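Local coordinates for putative GH105 family protein (Salmonella enterica subsp. enterica serovar Paratyphi A, PDB 3QWT), which is of uncharacterised function but probably acts as a glycoside hydrolase of family GH105, many of whose members remove unsaturated uronic acids from oligosaccharides such as those of pectin, at residues 166-179 with 190-204. Residues are numbered along the deposited sequence; the frame is centred on the assembly and turned at random.
Sequences MWDDTLMMTVLPLA and YVEEATYQFLLHVQN
His-201 reaches from helix 190-204 into the place where strand 166-167 turns into helix 170-179. Its CB lies against Leu-171 CD1 at 3.9 Å. With CG anti to the carbonyl carbon (chi1 -83°), the ring leans back along its own helix, where ND1 donates to Gln-197 O at 2.7 Å, the acceptor lying in the ring plane but the donor well above the carbonyl plane. Trp-167 O lies at the ring edge, in its plane, beside CD2. At the tip, NE2 is 2.8 Å from a water that accepts the N-H of Trp-167; the same water lies by Thr-170 OG1, at a distance so short that its exact position is doubtful, and that hydroxyl is bonded to His-155 as well. The methyl of selenomethionine Met-166 covers one ring face and Leu-171 the other. An imidazole suits the site, since its flat faces accept apolar neighbours while its two nitrogens find polar partners at the rim. Met-166 bends at chi3, and its selenium sits 3.9 Å from Leu-200 CD2. Leu-171 CD2 also lies over a face of Phe-198, a CH-pi contact 4.1 Å from the centroid.

Farther along, the helices, roughly antiparallel at 144°, close to 4.7 Å between the CA atoms of Ala-179 and Val-191. The touching single methyls of Ala-179 and Ala-194 fit so close an approach. Leu-178 CD1 packs on Tyr-190 CB at 3.6 Å. The contact joins consecutive helices 170-184 and 188-205 within the alpha/alpha toroid. Direct contacts are apolar or van der Waals; the water links His-201 to Trp-167 N and Thr-170, at the turn between strand and helix.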
loop_
_atom_site.group_PDB
_atom_site.type_symbol
_atom_site.label_atom_id
_atom_site.label_comp_id
_atom_site.label_asym_id
_atom_site.label_seq_id
_atom_site.Cartn_x
_atom_site.Cartn_y
_atom_site.Cartn_z
HETATM N N MSE A 166 15.059 23.399 -31.859
HETATM C CA MSE A 166 14.384 22.132 -31.554
HETATM C C MSE A 166 13.865 21.516 -32.862
HETATM O O MSE A 166 13.263 22.212 -33.683
HETATM C CB MSE A 166 13.226 22.356 -30.577
HETATM C CG MSE A 166 13.657 22.807 -29.181
HETATM SE SE MSE A 166 12.210 23.112 -27.872
HETATM C CE MSE A 166 11.516 21.279 -27.647
ATOM N N TRP A 167 14.109 20.225 -33.069
ATOM C CA TRP A 167 13.650 19.568 -34.302
ATOM C C TRP A 167 12.725 18.396 -34.010
ATOM O O TRP A 167 12.829 17.771 -32.947
ATOM C CB TRP A 167 14.835 19.014 -35.110
ATOM C CG TRP A 167 15.861 20.006 -35.547
ATOM C CD1 TRP A 167 16.039 21.268 -35.078
ATOM C CD2 TRP A 167 16.863 19.804 -36.550
ATOM N NE1 TRP A 167 17.095 21.866 -35.723
ATOM C CE2 TRP A 167 17.622 20.986 -36.626
ATOM C CE3 TRP A 167 17.191 18.735 -37.387
ATOM C CZ2 TRP A 167 18.690 21.139 -37.521
ATOM C CZ3 TRP A 167 18.259 18.882 -38.268
ATOM C CH2 TRP A 167 18.990 20.080 -38.331
ATOM N N ASP A 168 11.863 18.063 -34.972
ATOM C CA ASP A 168 11.110 16.805 -34.914
ATOM C C ASP A 168 12.003 15.612 -34.515
ATOM O O ASP A 168 11.659 14.834 -33.640
ATOM C CB ASP A 168 10.509 16.477 -36.278
ATOM C CG ASP A 168 9.656 17.617 -36.852
ATOM O OD1 ASP A 168 9.334 18.582 -36.134
ATOM O OD2 ASP A 168 9.298 17.538 -38.037
ATOM N N ASP A 169 13.127 15.479 -35.215
ATOM C CA ASP A 169 13.978 14.304 -35.178
ATOM C C ASP A 169 14.422 13.980 -33.736
ATOM O O ASP A 169 14.663 12.826 -33.381
ATOM C CB ASP A 169 15.205 14.513 -36.097
ATOM C CG ASP A 169 14.818 14.960 -37.540
ATOM O OD1 ASP A 169 15.070 14.206 -38.514
ATOM O OD2 ASP A 169 14.264 16.069 -37.706
ATOM N N THR A 170 14.529 15.006 -32.907
ATOM C CA THR A 170 14.932 14.803 -31.530
ATOM C C THR A 170 14.019 13.783 -30.879
ATOM O O THR A 170 14.471 13.014 -30.058
ATOM C CB THR A 170 14.902 16.110 -30.748
ATOM O OG1 THR A 170 15.789 17.041 -31.372
ATOM C CG2 THR A 170 15.327 15.900 -29.306
ATOM N N LEU A 171 12.740 13.749 -31.258
ATOM C CA LEU A 171 11.834 12.852 -30.537
ATOM C C LEU A 171 12.209 11.389 -30.737
ATOM O O LEU A 171 12.028 10.572 -29.833
ATOM C CB LEU A 171 10.352 13.119 -30.854
ATOM C CG LEU A 171 9.814 14.410 -30.211
ATOM C CD1 LEU A 171 8.563 14.909 -30.911
ATOM C CD2 LEU A 171 9.555 14.232 -28.712
HETATM N N MSE A 172 12.756 11.073 -31.910
HETATM C CA MSE A 172 13.122 9.704 -32.235
HETATM C C MSE A 172 14.520 9.328 -31.726
HETATM O O MSE A 172 14.720 8.230 -31.186
HETATM C CB MSE A 172 13.040 9.476 -33.753
HETATM C CG MSE A 172 13.494 8.099 -34.230
HETATM SE SE MSE A 172 12.223 6.682 -33.781
HETATM C CE MSE A 172 13.387 5.611 -32.637
HETATM N N MSE A 173 15.478 10.235 -31.904
HETATM C CA MSE A 173 16.889 9.934 -31.656
HETATM C C MSE A 173 17.346 10.027 -30.192
HETATM O O MSE A 173 18.361 9.432 -29.836
HETATM C CB MSE A 173 17.780 10.843 -32.489
HETATM C CG MSE A 173 17.361 10.971 -33.944
HETATM SE SE MSE A 173 16.897 9.280 -34.786
HETATM C CE MSE A 173 15.991 10.055 -36.348
ATOM N N THR A 174 16.636 10.787 -29.358
ATOM C CA THR A 174 17.034 10.934 -27.951
ATOM C C THR A 174 15.888 10.774 -26.960
ATOM O O THR A 174 16.028 10.101 -25.945
ATOM C CB THR A 174 17.763 12.283 -27.689
ATOM O OG1 THR A 174 19.053 12.238 -28.295
ATOM C CG2 THR A 174 17.964 12.533 -26.205
ATOM N N VAL A 175 14.754 11.398 -27.228
ATOM C CA VAL A 175 13.677 11.281 -26.274
ATOM C C VAL A 175 13.228 9.837 -26.069
ATOM O O VAL A 175 13.165 9.361 -24.947
ATOM C CB VAL A 175 12.452 12.113 -26.637
ATOM C CG1 VAL A 175 11.465 12.044 -25.474
ATOM C CG2 VAL A 175 12.857 13.538 -26.915
ATOM N N LEU A 176 12.890 9.142 -27.143
ATOM C CA LEU A 176 12.370 7.797 -26.979
ATOM C C LEU A 176 13.399 6.890 -26.294
ATOM O O LEU A 176 13.047 6.137 -25.395
ATOM C CB LEU A 176 11.905 7.216 -28.316
ATOM C CG LEU A 176 11.407 5.774 -28.233
ATOM C CD1 LEU A 176 10.263 5.646 -27.240
ATOM C CD2 LEU A 176 10.964 5.311 -29.587
ATOM N N PRO A 177 14.675 6.959 -26.717
ATOM C CA PRO A 177 15.689 6.160 -26.011
ATOM C C PRO A 177 15.747 6.489 -24.527
ATOM O O PRO A 177 15.894 5.591 -23.700
ATOM C CB PRO A 177 16.999 6.567 -26.694
ATOM C CG PRO A 177 16.584 6.952 -28.084
ATOM C CD PRO A 177 15.198 7.535 -27.975
ATOM N N LEU A 178 15.633 7.768 -24.192
ATOM C CA LEU A 178 15.682 8.179 -22.789
ATOM C C LEU A 178 14.515 7.605 -21.981
ATOM O O LEU A 178 14.702 7.068 -20.900
ATOM C CB LEU A 178 15.706 9.698 -22.666
ATOM C CG LEU A 178 15.615 10.194 -21.230
ATOM C CD1 LEU A 178 16.834 9.743 -20.387
ATOM C CD2 LEU A 178 15.482 11.699 -21.243
ATOM N N ALA A 179 13.313 7.725 -22.524
ATOM C CA ALA A 179 12.131 7.072 -21.976
ATOM C C ALA A 179 12.351 5.570 -21.757
ATOM O O ALA A 179 12.043 5.032 -20.694
ATOM C CB ALA A 179 10.955 7.279 -22.914
ATOM N N TYR A 190 13.839 10.062 -15.721
ATOM C CA TYR A 190 14.126 10.035 -17.158
ATOM C C TYR A 190 12.819 10.110 -17.936
ATOM O O TYR A 190 12.716 10.790 -18.955
ATOM C CB TYR A 190 14.846 8.751 -17.574
ATOM C CG TYR A 190 16.230 8.564 -17.009
ATOM C CD1 TYR A 190 16.843 9.546 -16.228
ATOM C CD2 TYR A 190 16.939 7.391 -17.272
ATOM C CE1 TYR A 190 18.132 9.350 -15.701
ATOM C CE2 TYR A 190 18.205 7.181 -16.751
ATOM C CZ TYR A 190 18.802 8.162 -15.979
ATOM O OH TYR A 190 20.067 7.925 -15.499
ATOM N N VAL A 191 11.825 9.385 -17.449
ATOM C CA VAL A 191 10.542 9.325 -18.118
ATOM C C VAL A 191 9.805 10.652 -17.983
ATOM O O VAL A 191 9.123 11.078 -18.913
ATOM C CB VAL A 191 9.680 8.205 -17.538
ATOM C CG1 VAL A 191 8.301 8.226 -18.172
ATOM C CG2 VAL A 191 10.367 6.857 -17.749
ATOM N N GLU A 192 9.945 11.299 -16.827
ATOM C CA GLU A 192 9.305 12.598 -16.608
ATOM C C GLU A 192 9.920 13.610 -17.579
ATOM O O GLU A 192 9.214 14.376 -18.244
ATOM C CB GLU A 192 9.443 13.086 -15.149
ATOM C CG GLU A 192 8.453 12.468 -14.166
ATOM C CD GLU A 192 7.028 12.329 -14.739
ATOM O OE1 GLU A 192 6.687 11.206 -15.166
ATOM O OE2 GLU A 192 6.244 13.316 -14.762
ATOM N N GLU A 193 11.243 13.576 -17.684
ATOM C CA GLU A 193 11.949 14.457 -18.597
ATOM C C GLU A 193 11.453 14.215 -20.014
ATOM O O GLU A 193 11.204 15.153 -20.775
ATOM C CB GLU A 193 13.456 14.198 -18.513
ATOM C CG GLU A 193 14.264 14.966 -19.547
ATOM C CD GLU A 193 14.193 16.489 -19.369
ATOM O OE1 GLU A 193 14.518 17.220 -20.328
ATOM O OE2 GLU A 193 13.837 16.958 -18.268
ATOM N N ALA A 194 11.316 12.943 -20.361
ATOM C CA ALA A 194 10.900 12.559 -21.708
ATOM C C ALA A 194 9.496 13.101 -22.073
ATOM O O ALA A 194 9.278 13.632 -23.155
ATOM C CB ALA A 194 10.969 11.038 -21.862
ATOM N N THR A 195 8.562 12.971 -21.145
ATOM C CA THR A 195 7.207 13.486 -21.312
ATOM C C THR A 195 7.204 14.984 -21.460
ATOM O O THR A 195 6.511 15.531 -22.328
ATOM C CB THR A 195 6.362 13.129 -20.100
ATOM O OG1 THR A 195 6.405 11.712 -19.946
ATOM C CG2 THR A 195 4.896 13.595 -20.284
ATOM N N TYR A 196 7.974 15.657 -20.606
ATOM C CA TYR A 196 8.086 17.098 -20.733
ATOM C C TYR A 196 8.618 17.475 -22.116
ATOM O O TYR A 196 8.083 18.371 -22.771
ATOM C CB TYR A 196 8.938 17.700 -19.630
ATOM C CG TYR A 196 9.156 19.177 -19.791
ATOM C CD1 TYR A 196 8.167 20.089 -19.420
ATOM C CD2 TYR A 196 10.341 19.671 -20.342
ATOM C CE1 TYR A 196 8.350 21.447 -19.565
ATOM C CE2 TYR A 196 10.545 21.046 -20.492
ATOM C CZ TYR A 196 9.534 21.926 -20.101
ATOM O OH TYR A 196 9.706 23.278 -20.247
ATOM N N GLN A 197 9.649 16.777 -22.578
ATOM C CA GLN A 197 10.174 17.101 -23.892
ATOM C C GLN A 197 9.075 16.960 -24.970
ATOM O O GLN A 197 8.973 17.794 -25.871
ATOM C CB GLN A 197 11.414 16.271 -24.215
ATOM C CG GLN A 197 12.655 16.687 -23.415
ATOM C CD GLN A 197 13.012 18.157 -23.630
ATOM O OE1 GLN A 197 12.820 18.704 -24.727
ATOM N NE2 GLN A 197 13.515 18.809 -22.579
ATOM N N PHE A 198 8.238 15.929 -24.854
ATOM C CA PHE A 198 7.167 15.726 -25.818
ATOM C C PHE A 198 6.264 16.959 -25.851
ATOM O O PHE A 198 6.064 17.546 -26.916
ATOM C CB PHE A 198 6.343 14.510 -25.441
ATOM C CG PHE A 198 6.107 13.573 -26.567
ATOM C CD1 PHE A 198 6.890 12.433 -26.708
ATOM C CD2 PHE A 198 5.096 13.816 -27.484
ATOM C CE1 PHE A 198 6.670 11.551 -27.745
ATOM C CE2 PHE A 198 4.872 12.945 -28.526
ATOM C CZ PHE A 198 5.663 11.808 -28.660
ATOM N N LEU A 199 5.751 17.348 -24.674
ATOM C CA LEU A 199 4.840 18.481 -24.569
ATOM C C LEU A 199 5.451 19.761 -25.143
ATOM O O LEU A 199 4.786 20.507 -25.851
ATOM C CB LEU A 199 4.396 18.684 -23.115
ATOM C CG LEU A 199 3.638 17.503 -22.494
ATOM C CD1 LEU A 199 3.463 17.742 -21.012
ATOM C CD2 LEU A 199 2.269 17.266 -23.156
ATOM N N LEU A 200 6.728 20.004 -24.857
ATOM C CA LEU A 200 7.369 21.224 -25.336
ATOM C C LEU A 200 7.548 21.155 -26.840
ATOM O O LEU A 200 7.365 22.164 -27.534
ATOM C CB LEU A 200 8.727 21.470 -24.662
ATOM C CG LEU A 200 9.257 22.887 -24.898
ATOM C CD1 LEU A 200 8.287 23.908 -24.314
ATOM C CD2 LEU A 200 10.642 23.086 -24.300
ATOM N N HIS A 201 7.922 19.976 -27.343
ATOM C CA HIS A 201 8.087 19.807 -28.777
ATOM C C HIS A 201 6.747 20.073 -29.483
ATOM O O HIS A 201 6.703 20.838 -30.443
ATOM C CB HIS A 201 8.655 18.439 -29.145
ATOM C CG HIS A 201 10.150 18.360 -29.033
ATOM N ND1 HIS A 201 10.803 18.318 -27.819
ATOM C CD2 HIS A 201 11.115 18.360 -29.982
ATOM C CE1 HIS A 201 12.108 18.277 -28.028
ATOM N NE2 HIS A 201 12.327 18.312 -29.329
ATOM N N VAL A 202 5.671 19.459 -28.986
ATOM C CA VAL A 202 4.342 19.698 -29.518
ATOM C C VAL A 202 4.063 21.196 -29.548
ATOM O O VAL A 202 3.731 21.737 -30.596
ATOM C CB VAL A 202 3.241 18.958 -28.722
ATOM C CG1 VAL A 202 1.835 19.436 -29.138
ATOM C CG2 VAL A 202 3.357 17.469 -28.940
ATOM N N GLN A 203 4.227 21.864 -28.408
ATOM C CA GLN A 203 4.028 23.313 -28.333
ATOM C C GLN A 203 4.698 24.074 -29.490
ATOM O O GLN A 203 4.112 24.984 -30.067
ATOM C CB GLN A 203 4.548 23.847 -26.997
ATOM C CG GLN A 203 4.440 25.365 -26.828
ATOM C CD GLN A 203 4.761 25.806 -25.396
ATOM O OE1 GLN A 203 4.174 25.298 -24.428
ATOM N NE2 GLN A 203 5.703 26.742 -25.255
ATOM N N ASN A 204 5.920 23.683 -29.833
ATOM C CA ASN A 204 6.754 24.467 -30.736
ATOM C C ASN A 204 6.724 24.018 -32.191
ATOM O O ASN A 204 7.039 24.802 -33.089
ATOM C CB ASN A 204 8.217 24.491 -30.249
ATOM C CG ASN A 204 8.422 25.379 -29.029
ATOM O OD1 ASN A 204 7.646 26.302 -28.765
ATOM N ND2 ASN A 204 9.490 25.106 -28.281
HETATM O O HOH W 1 14.848 19.084 -30.275
#